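Local atomic coordinates of Maltose/maltodextrin transport permease homologue (Bdellovibrio bacteriovorus HD100, PDB entry 6FFL), a protein that probably binds maltose and longer maltodextrins through this solute-binding domain, which is fused to the membrane-spanning subunit of an ABC sugar transporter. Residues M117-K122 with W236-Y241; G156-Y161 with N226-L231. One frame throughout, in Å; residues are numbered along the deposited sequence.

Contact 1 (M117-K122 with W236-Y241); sequences MLLYNK and WSWGDY. With GLC (alpha-D-glucopyranose), chain B; GLC (alpha-D-glucopyranose), chain C.
Met117 and Trp238 meet sulfur to indole rim: SD lies in the plane of the ring, 85° off the normal of the five-membered ring, which makes this an edge-on Met-aromatic contact. The indole N-H is turned to the sulfur, with NE1 3.4 Å from SD, but the N-H...S angle of 143° marks the hydrogen bond as weak. The methionine chain bends at its last torsion (chi3 75°), and CE sits to one side of the ring plane, 3.7 Å from Trp238 CZ2. Leu119 supplies the second bump. Its CD2 enters the hollow between the side chains of Ser237, Trp238 and Tyr241, touching Tyr241 CD2 at 3.9 Å and Trp238 CD1 at 4.2 Å; Ser237 OG, beside it, is hydrogen-bonded to Gly234 O. Trp236, at the start of the same segment, takes no part in this packing and turns one indole face to the sugar: C4 of the chain C glucose lies over the ring centre, C1 of the chain B glucose toward the rim, 3.5 Å from Trp236 CH2. The contact thus lays helix 238-243 against strand 116-121 beside the maltotriose pocket, with Ile250 and Phe248 of strand 248-251 and Phe223 of helix 216-224 closing round it.

Contact 2 (G156-Y161 with N226-L231); sequences GLVFNY and NKAAML
Val158 and Leu231 project from one face of a two-residue parallel pairing, while Leu157 and Met230 project from the other. The CA atoms of Leu157 and Met230 are 4.6 Å apart. Met230 O is the main acceptor: Val158 N donates to it over 3.0 Å at 152°, and the donor stands 31° out of the carbonyl plane. Leu157 CA makes an additional C-H...O contact with the same oxygen. A step earlier, Met230 N reaches Gly156 O through a weak bond. At the second bridge, Leu231 CA lies 3.2 Å from Val158 O, a further C-H...O contact.

Beside Val158, Ala228 points toward the partner segment, and its CB meets both branches of Val158, CG2 at 3.5 Å and CG1 only slightly farther off. Val158 CG2 also meets Leu231 CD1 at 3.9 Å; one methyl is therefore shared between two side chains of the neighbouring segment. On the face of Leu157 and Met230, Leu157 has CG opposite its own N (chi1 173°), which carries CD1 over the partner backbone, 3.8 Å from Met230 CB. Met230 folds at its thioether, and its CE comes back to 3.5 Å from Gly156 O, covering a residue that has no side chain.

The arrangement is that of an α/β sheet in the extracellular solute-binding domain, with an edge strand held in parallel and helices on both faces. Strand 157-158 is the outermost on this side of a four-stranded mixed sheet and pairs with strand 228-234. Val158 packs on Ala219 and Leu222 of helix 216-224, with Leu231 against Phe223 of that helix, whereas Met230 packs on Leu135 and Leu138 of helix 132-142.

In the fold
The two contacts lie with centres about 10 Å apart on the same side of the chain's centre, and contact 2 is nested within the loop that contact 1 closes. They share the sheet ordered 157-158, 228-234, 116-121, 248-251. Its second strand bridges them: Leu119 N is 2.8 Å from Leu231 O, a probable hydrogen bond. Separately, Asn121 ND2 of strand 116-121 probably bonds Asn226 OD1, in the turn before strand 228-234, at 2.9 Å. Strand 228-234 is followed directly by helix 238-243, so the chain leaves the edge pairing of contact 2 and crosses to the packing of contact 1. The connection between them thus carries Trp236, one of the pocket residues.

Contact 1 (M117-K122 with W236-Y241)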
ATOM      1  N   MET A 117      -1.225   2.000  -9.270  1.00 11.03           N
ATOM      2  CA  MET A 117      -1.727   2.489 -10.547  1.00 11.68           C
ATOM      3  C   MET A 117      -0.524   2.826 -11.412  1.00 15.54           C
ATOM      4  O   MET A 117       0.613   2.811 -10.944  1.00 11.66           O
ATOM      5  CB  MET A 117      -2.621   3.714 -10.348  1.00 11.93           C
ATOM      6  CG  MET A 117      -1.850   4.957  -9.949  1.00 10.73           C
ATOM      7  SD  MET A 117      -2.805   6.108  -8.938  1.00 14.08           S
ATOM      8  CE  MET A 117      -2.812   5.243  -7.354  1.00 13.61           C
ATOM      9  N   LEU A 118      -0.786   3.136 -12.681  1.00 11.10           N
ATOM     10  CA  LEU A 118       0.245   3.691 -13.549  1.00 14.16           C
ATOM     11  C   LEU A 118       0.270   5.203 -13.365  1.00 13.42           C
ATOM     12  O   LEU A 118      -0.783   5.846 -13.332  1.00 16.01           O
ATOM     13  CB  LEU A 118      -0.019   3.333 -15.019  1.00 10.93           C
ATOM     14  CG  LEU A 118       1.113   3.682 -15.996  1.00 13.52           C
ATOM     15  CD1 LEU A 118       2.229   2.662 -15.867  1.00 12.99           C
ATOM     16  CD2 LEU A 118       0.594   3.738 -17.438  1.00 18.78           C
ATOM     17  N   LEU A 119       1.465   5.761 -13.184  1.00 11.73           N
ATOM     18  CA  LEU A 119       1.657   7.202 -13.187  1.00 11.57           C
ATOM     19  C   LEU A 119       2.538   7.513 -14.376  1.00 11.03           C
ATOM     20  O   LEU A 119       3.431   6.728 -14.709  1.00 14.11           O
ATOM     21  CB  LEU A 119       2.321   7.716 -11.890  1.00 12.75           C
ATOM     22  CG  LEU A 119       1.555   7.461 -10.585  1.00 16.30           C
ATOM     23  CD1 LEU A 119       1.901   6.088 -10.003  1.00 15.48           C
ATOM     24  CD2 LEU A 119       1.874   8.574  -9.584  1.00 15.84           C
ATOM     25  N   TYR A 120       2.299   8.650 -15.017  1.00 12.82           N
ATOM     26  CA  TYR A 120       3.106   8.999 -16.176  1.00 16.69           C
ATOM     27  C   TYR A 120       3.444  10.477 -16.115  1.00 15.90           C
ATOM     28  O   TYR A 120       2.620  11.289 -15.684  1.00 17.00           O
ATOM     29  CB  TYR A 120       2.401   8.653 -17.503  1.00 14.39           C
ATOM     30  CG  TYR A 120       1.005   9.218 -17.689  1.00 15.72           C
ATOM     31  CD1 TYR A 120      -0.109   8.553 -17.192  1.00 17.66           C
ATOM     32  CD2 TYR A 120       0.805  10.401 -18.395  1.00 17.21           C
ATOM     33  CE1 TYR A 120      -1.396   9.065 -17.378  1.00 18.60           C
ATOM     34  CE2 TYR A 120      -0.471  10.917 -18.581  1.00 25.13           C
ATOM     35  CZ  TYR A 120      -1.561  10.246 -18.072  1.00 20.83           C
ATOM     36  OH  TYR A 120      -2.826  10.759 -18.264  1.00 20.40           O
ATOM     37  N   ASN A 121       4.665  10.808 -16.544  1.00 13.76           N
ATOM     38  CA  ASN A 121       5.166  12.175 -16.550  1.00 15.43           C
ATOM     39  C   ASN A 121       4.722  12.846 -17.847  1.00 18.19           C
ATOM     40  O   ASN A 121       5.102  12.416 -18.942  1.00 21.69           O
ATOM     41  CB  ASN A 121       6.693  12.162 -16.407  1.00 18.70           C
ATOM     42  CG  ASN A 121       7.297  13.550 -16.186  1.00 18.03           C
ATOM     43  OD1 ASN A 121       6.699  14.570 -16.523  1.00 22.62           O
ATOM     44  ND2 ASN A 121       8.507  13.584 -15.620  1.00 21.19           N
ATOM     45  N   LYS A 122       3.899  13.886 -17.724  1.00 16.67           N
ATOM     46  CA  LYS A 122       3.360  14.559 -18.897  1.00 18.22           C
ATOM     47  C   LYS A 122       4.413  15.331 -19.682  1.00 19.27           C
ATOM     48  O   LYS A 122       4.108  15.796 -20.787  1.00 22.27           O
ATOM     49  CB  LYS A 122       2.216  15.471 -18.466  1.00 19.23           C
ATOM     50  CG  LYS A 122       1.003  14.683 -18.011  1.00 22.25           C
ATOM     51  CD  LYS A 122      -0.026  15.602 -17.371  1.00 35.30           C
ATOM     52  CE  LYS A 122      -1.306  14.855 -17.033  1.00 43.56           C
ATOM     53  NZ  LYS A 122      -2.369  15.776 -16.531  1.00 52.04           N
ATOM     54  N   TRP A 236      -0.480   6.802  -1.946  1.00 12.41           N
ATOM     55  CA  TRP A 236       0.323   7.461  -0.918  1.00 13.87           C
ATOM     56  C   TRP A 236       1.402   8.356  -1.510  1.00 15.96           C
ATOM     57  O   TRP A 236       1.947   9.201  -0.788  1.00 16.31           O
ATOM     58  CB  TRP A 236       1.009   6.422  -0.014  1.00 14.46           C
ATOM     59  CG  TRP A 236       1.886   5.476  -0.809  1.00 13.96           C
ATOM     60  CD1 TRP A 236       3.158   5.708  -1.252  1.00 16.07           C
ATOM     61  CD2 TRP A 236       1.526   4.167  -1.289  1.00  9.95           C
ATOM     62  NE1 TRP A 236       3.615   4.624  -1.970  1.00 17.55           N
ATOM     63  CE2 TRP A 236       2.635   3.666  -2.004  1.00 13.39           C
ATOM     64  CE3 TRP A 236       0.381   3.369  -1.168  1.00 12.22           C
ATOM     65  CZ2 TRP A 236       2.629   2.400  -2.603  1.00 14.89           C
ATOM     66  CZ3 TRP A 236       0.373   2.106  -1.772  1.00 11.97           C
ATOM     67  CH2 TRP A 236       1.488   1.641  -2.480  1.00 12.95           C
ATOM     68  N   SER A 237       1.738   8.182  -2.793  1.00 10.25           N
ATOM     69  CA  SER A 237       2.850   8.905  -3.392  1.00 12.43           C
ATOM     70  C   SER A 237       2.432  10.195  -4.086  1.00 12.91           C
ATOM     71  O   SER A 237       3.307  10.981  -4.458  1.00 13.92           O
ATOM     72  CB  SER A 237       3.590   8.001  -4.391  1.00 12.33           C
ATOM     73  OG  SER A 237       2.787   7.736  -5.547  1.00 13.65           O
ATOM     74  N   TRP A 238       1.129  10.438  -4.250  1.00 15.70           N
ATOM     75  CA  TRP A 238       0.677  11.602  -5.011  1.00 14.08           C
ATOM     76  C   TRP A 238       1.213  12.898  -4.419  1.00 15.36           C
ATOM     77  O   TRP A 238       1.688  13.780  -5.144  1.00 17.69           O
ATOM     78  CB  TRP A 238      -0.846  11.654  -5.030  1.00 12.01           C
ATOM     79  CG  TRP A 238      -1.520  10.549  -5.791  1.00 15.60           C
ATOM     80  CD1 TRP A 238      -0.964   9.717  -6.729  1.00 18.72           C
ATOM     81  CD2 TRP A 238      -2.893  10.177  -5.685  1.00 13.98           C
ATOM     82  NE1 TRP A 238      -1.918   8.845  -7.206  1.00 13.53           N
ATOM     83  CE2 TRP A 238      -3.115   9.120  -6.590  1.00 13.79           C
ATOM     84  CE3 TRP A 238      -3.964  10.640  -4.911  1.00 14.54           C
ATOM     85  CZ2 TRP A 238      -4.360   8.503  -6.726  1.00 13.39           C
ATOM     86  CZ3 TRP A 238      -5.204  10.033  -5.058  1.00 17.24           C
ATOM     87  CH2 TRP A 238      -5.390   8.973  -5.957  1.00 15.67           C
ATOM     88  N   GLY A 239       1.112  13.041  -3.096  1.00 18.14           N
ATOM     89  CA  GLY A 239       1.495  14.298  -2.473  1.00 21.70           C
ATOM     90  C   GLY A 239       2.953  14.632  -2.707  1.00 24.58           C
ATOM     91  O   GLY A 239       3.304  15.780  -2.982  1.00 21.81           O
ATOM     92  N   ASP A 240       3.816  13.625  -2.634  1.00 23.70           N
ATOM     93  CA  ASP A 240       5.238  13.887  -2.793  1.00 26.38           C
ATOM     94  C   ASP A 240       5.611  14.187  -4.238  1.00 21.98           C
ATOM     95  O   ASP A 240       6.525  14.986  -4.473  1.00 19.83           O
ATOM     96  CB  ASP A 240       6.030  12.718  -2.224  1.00 25.11           C
ATOM     97  CG  ASP A 240       6.139  12.804  -0.703  1.00 42.08           C
ATOM     98  OD1 ASP A 240       6.699  13.802  -0.203  1.00 52.62           O
ATOM     99  OD2 ASP A 240       5.616  11.925  -0.003  1.00 28.72           O
ATOM    100  N   TYR A 241       4.908  13.609  -5.222  1.00 19.57           N
ATOM    101  CA  TYR A 241       5.185  14.011  -6.600  1.00 16.55           C
ATOM    102  C   TYR A 241       4.676  15.417  -6.886  1.00 23.37           C
ATOM    103  O   TYR A 241       5.318  16.161  -7.635  1.00 25.37           O
ATOM    104  CB  TYR A 241       4.599  13.003  -7.601  1.00 17.49           C
ATOM    105  CG  TYR A 241       5.232  11.635  -7.428  1.00 15.36           C
ATOM    106  CD1 TYR A 241       6.604  11.508  -7.251  1.00 16.26           C
ATOM    107  CD2 TYR A 241       4.452  10.483  -7.402  1.00 19.17           C
ATOM    108  CE1 TYR A 241       7.193  10.265  -7.060  1.00 19.61           C
ATOM    109  CE2 TYR A 241       5.028   9.241  -7.206  1.00 16.73           C
ATOM    110  CZ  TYR A 241       6.389   9.135  -7.030  1.00 16.31           C
ATOM    111  OH  TYR A 241       6.962   7.905  -6.825  1.00 19.39           O
TER
HETATM  112  C1  GLC B   2       2.769   0.519   0.595  1.00 10.30           C
HETATM  113  C2  GLC B   2       1.420  -0.013   1.061  1.00  8.49           C
HETATM  114  C3  GLC B   2       1.542  -1.290   1.877  1.00  9.27           C
HETATM  115  C4  GLC B   2       2.375  -2.285   1.077  1.00 10.87           C
HETATM  116  C5  GLC B   2       3.729  -1.662   0.751  1.00 13.95           C
HETATM  117  C6  GLC B   2       4.607  -2.630  -0.050  1.00 13.54           C
HETATM  118  O2  GLC B   2       0.780   1.022   1.829  1.00 13.85           O
HETATM  119  O3  GLC B   2       0.223  -1.819   2.101  1.00 13.75           O
HETATM  120  O4  GLC B   2       2.594  -3.453   1.853  1.00 13.25           O
HETATM  121  O5  GLC B   2       3.504  -0.510  -0.055  1.00 12.81           O
HETATM  122  O6  GLC B   2       5.979  -2.180  -0.035  1.00 13.42           O
HETATM  123  C1  GLC C   1       5.428   4.732   2.202  1.00 22.37           C
HETATM  124  C2  GLC C   1       3.914   4.691   2.435  1.00 16.36           C
HETATM  125  C3  GLC C   1       3.414   3.259   2.562  1.00 19.78           C
HETATM  126  C4  GLC C   1       3.909   2.394   1.402  1.00 20.13           C
HETATM  127  C5  GLC C   1       5.431   2.521   1.255  1.00 19.02           C
HETATM  128  C6  GLC C   1       5.935   1.775   0.020  1.00 28.57           C
HETATM  129  O1  GLC C   1       6.101   4.294   3.384  1.00 26.13           O
HETATM  130  O2  GLC C   1       3.578   5.369   3.649  1.00 17.97           O
HETATM  131  O3  GLC C   1       1.972   3.277   2.635  1.00 16.06           O
HETATM  132  O4  GLC C   1       3.522   1.032   1.676  1.00 15.10           O
HETATM  133  O5  GLC C   1       5.810   3.893   1.096  1.00 23.82           O
HETATM  134  O6  GLC C   1       7.369   1.777  -0.010  1.00 27.69           O

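Contact 2 (G156-Y161 with N226-L231)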
ATOM      1  N   GLY A 156      11.847   3.722 -19.519  1.00 16.28           N
ATOM      2  CA  GLY A 156      10.451   3.757 -19.908  1.00 18.21           C
ATOM      3  C   GLY A 156       9.530   3.548 -18.721  1.00 18.17           C
ATOM      4  O   GLY A 156       8.481   4.192 -18.612  1.00 15.99           O
ATOM      5  N   LEU A 157       9.914   2.658 -17.808  1.00 14.73           N
ATOM      6  CA  LEU A 157       9.045   2.276 -16.703  1.00 15.13           C
ATOM      7  C   LEU A 157       9.896   1.924 -15.493  1.00 15.47           C
ATOM      8  O   LEU A 157      10.890   1.210 -15.625  1.00 17.00           O
ATOM      9  CB  LEU A 157       8.173   1.068 -17.081  1.00 13.22           C
ATOM     10  CG  LEU A 157       7.313   0.444 -15.977  1.00 11.91           C
ATOM     11  CD1 LEU A 157       6.269   1.440 -15.482  1.00 15.64           C
ATOM     12  CD2 LEU A 157       6.630  -0.827 -16.497  1.00 16.74           C
ATOM     13  N   VAL A 158       9.487   2.396 -14.313  1.00 14.37           N
ATOM     14  CA  VAL A 158      10.135   2.008 -13.061  1.00 15.17           C
ATOM     15  C   VAL A 158       9.070   1.606 -12.060  1.00 17.94           C
ATOM     16  O   VAL A 158       7.977   2.191 -12.025  1.00 14.85           O
ATOM     17  CB  VAL A 158      11.011   3.135 -12.462  1.00 14.37           C
ATOM     18  CG1 VAL A 158      12.194   3.466 -13.396  1.00 14.97           C
ATOM     19  CG2 VAL A 158      10.170   4.388 -12.169  1.00 16.50           C
ATOM     20  N   PHE A 159       9.398   0.618 -11.236  1.00 15.75           N
ATOM     21  CA  PHE A 159       8.607   0.328 -10.044  1.00 18.49           C
ATOM     22  C   PHE A 159       9.369  -0.672  -9.189  1.00 18.38           C
ATOM     23  O   PHE A 159      10.361  -1.275  -9.615  1.00 17.32           O
ATOM     24  CB  PHE A 159       7.172  -0.147 -10.361  1.00 17.63           C
ATOM     25  CG  PHE A 159       7.041  -1.479 -11.076  1.00 16.92           C
ATOM     26  CD1 PHE A 159       7.525  -1.670 -12.364  1.00 17.03           C
ATOM     27  CD2 PHE A 159       6.297  -2.505 -10.487  1.00 19.86           C
ATOM     28  CE1 PHE A 159       7.339  -2.879 -13.021  1.00 18.02           C
ATOM     29  CE2 PHE A 159       6.098  -3.722 -11.131  1.00 21.29           C
ATOM     30  CZ  PHE A 159       6.620  -3.915 -12.409  1.00 19.07           C
ATOM     31  N   ASN A 160       8.894  -0.816  -7.952  1.00 17.28           N
ATOM     32  CA  ASN A 160       9.513  -1.673  -6.951  1.00 21.33           C
ATOM     33  C   ASN A 160       9.070  -3.113  -7.206  1.00 18.04           C
ATOM     34  O   ASN A 160       8.374  -3.738  -6.409  1.00 17.65           O
ATOM     35  CB  ASN A 160       9.129  -1.197  -5.554  1.00 18.69           C
ATOM     36  CG  ASN A 160       9.891  -1.914  -4.461  1.00 22.27           C
ATOM     37  OD1 ASN A 160      10.941  -2.513  -4.711  1.00 25.19           O
ATOM     38  ND2 ASN A 160       9.362  -1.869  -3.243  1.00 23.99           N
ATOM     39  N   TYR A 161       9.507  -3.646  -8.348  1.00 23.30           N
ATOM     40  CA  TYR A 161       8.946  -4.897  -8.847  1.00 26.41           C
ATOM     41  C   TYR A 161       9.426  -6.137  -8.096  1.00 26.52           C
ATOM     42  O   TYR A 161       8.907  -7.231  -8.355  1.00 26.62           O
ATOM     43  CB  TYR A 161       9.241  -5.035 -10.346  1.00 23.82           C
ATOM     44  CG  TYR A 161      10.711  -5.059 -10.720  1.00 20.21           C
ATOM     45  CD1 TYR A 161      11.478  -6.209 -10.554  1.00 22.53           C
ATOM     46  CD2 TYR A 161      11.321  -3.945 -11.284  1.00 21.31           C
ATOM     47  CE1 TYR A 161      12.809  -6.236 -10.913  1.00 25.33           C
ATOM     48  CE2 TYR A 161      12.655  -3.965 -11.643  1.00 22.43           C
ATOM     49  CZ  TYR A 161      13.392  -5.104 -11.465  1.00 25.24           C
ATOM     50  OH  TYR A 161      14.719  -5.120 -11.834  1.00 25.39           O
ATOM     51  N   ASN A 226      12.693  13.239 -13.591  1.00 23.93           N
ATOM     52  CA  ASN A 226      12.419  13.206 -15.029  1.00 25.85           C
ATOM     53  C   ASN A 226      13.252  12.148 -15.742  1.00 23.23           C
ATOM     54  O   ASN A 226      13.618  12.317 -16.909  1.00 26.05           O
ATOM     55  CB  ASN A 226      12.648  14.578 -15.675  1.00 23.39           C
ATOM     56  CG  ASN A 226      11.796  15.653 -15.051  1.00 28.37           C
ATOM     57  OD1 ASN A 226      10.594  15.467 -14.860  1.00 26.86           O
ATOM     58  ND2 ASN A 226      12.407  16.794 -14.739  1.00 29.08           N
ATOM     59  N   LYS A 227      13.576  11.057 -15.050  1.00 20.55           N
ATOM     60  CA  LYS A 227      14.355   9.975 -15.641  1.00 24.96           C
ATOM     61  C   LYS A 227      13.538   8.703 -15.829  1.00 27.04           C
ATOM     62  O   LYS A 227      14.105   7.658 -16.163  1.00 24.82           O
ATOM     63  CB  LYS A 227      15.595   9.690 -14.792  1.00 25.76           C
ATOM     64  CG  LYS A 227      16.559  10.867 -14.703  1.00 29.17           C
ATOM     65  CD  LYS A 227      17.847  10.489 -13.976  1.00 35.33           C
ATOM     66  CE  LYS A 227      18.874  11.611 -14.045  1.00 50.27           C
ATOM     67  NZ  LYS A 227      18.771  12.540 -12.883  1.00 53.11           N
ATOM     68  N   ALA A 228      12.222   8.766 -15.624  1.00 21.28           N
ATOM     69  CA  ALA A 228      11.326   7.633 -15.852  1.00 18.72           C
ATOM     70  C   ALA A 228      10.020   8.168 -16.413  1.00 17.97           C
ATOM     71  O   ALA A 228       9.353   8.969 -15.752  1.00 18.64           O
ATOM     72  CB  ALA A 228      11.066   6.844 -14.558  1.00 18.40           C
ATOM     73  N   ALA A 229       9.649   7.728 -17.620  1.00 17.71           N
ATOM     74  CA  ALA A 229       8.402   8.216 -18.217  1.00 16.25           C
ATOM     75  C   ALA A 229       7.188   7.699 -17.458  1.00 20.76           C
ATOM     76  O   ALA A 229       6.201   8.426 -17.284  1.00 15.54           O
ATOM     77  CB  ALA A 229       8.310   7.800 -19.685  1.00 16.17           C
ATOM     78  N   MET A 230       7.248   6.453 -16.992  1.00 15.63           N
ATOM     79  CA  MET A 230       6.128   5.801 -16.339  1.00 13.81           C
ATOM     80  C   MET A 230       6.585   5.178 -15.031  1.00 14.81           C
ATOM     81  O   MET A 230       7.747   4.806 -14.871  1.00 13.72           O
ATOM     82  CB  MET A 230       5.506   4.723 -17.239  1.00 12.39           C
ATOM     83  CG  MET A 230       4.774   5.319 -18.414  1.00 11.53           C
ATOM     84  SD  MET A 230       4.123   4.131 -19.580  1.00 15.75           S
ATOM     85  CE  MET A 230       5.609   3.590 -20.437  1.00 13.54           C
ATOM     86  N   LEU A 231       5.647   5.081 -14.097  1.00 13.06           N
ATOM     87  CA  LEU A 231       5.897   4.543 -12.766  1.00 11.40           C
ATOM     88  C   LEU A 231       4.689   3.717 -12.360  1.00 13.70           C
ATOM     89  O   LEU A 231       3.564   4.019 -12.762  1.00 15.04           O
ATOM     90  CB  LEU A 231       6.144   5.691 -11.770  1.00 13.21           C
ATOM     91  CG  LEU A 231       5.967   5.441 -10.272  1.00 13.05           C
ATOM     92  CD1 LEU A 231       7.181   4.688  -9.759  1.00 12.47           C
ATOM     93  CD2 LEU A 231       5.814   6.747  -9.539  1.00 13.87           C
TER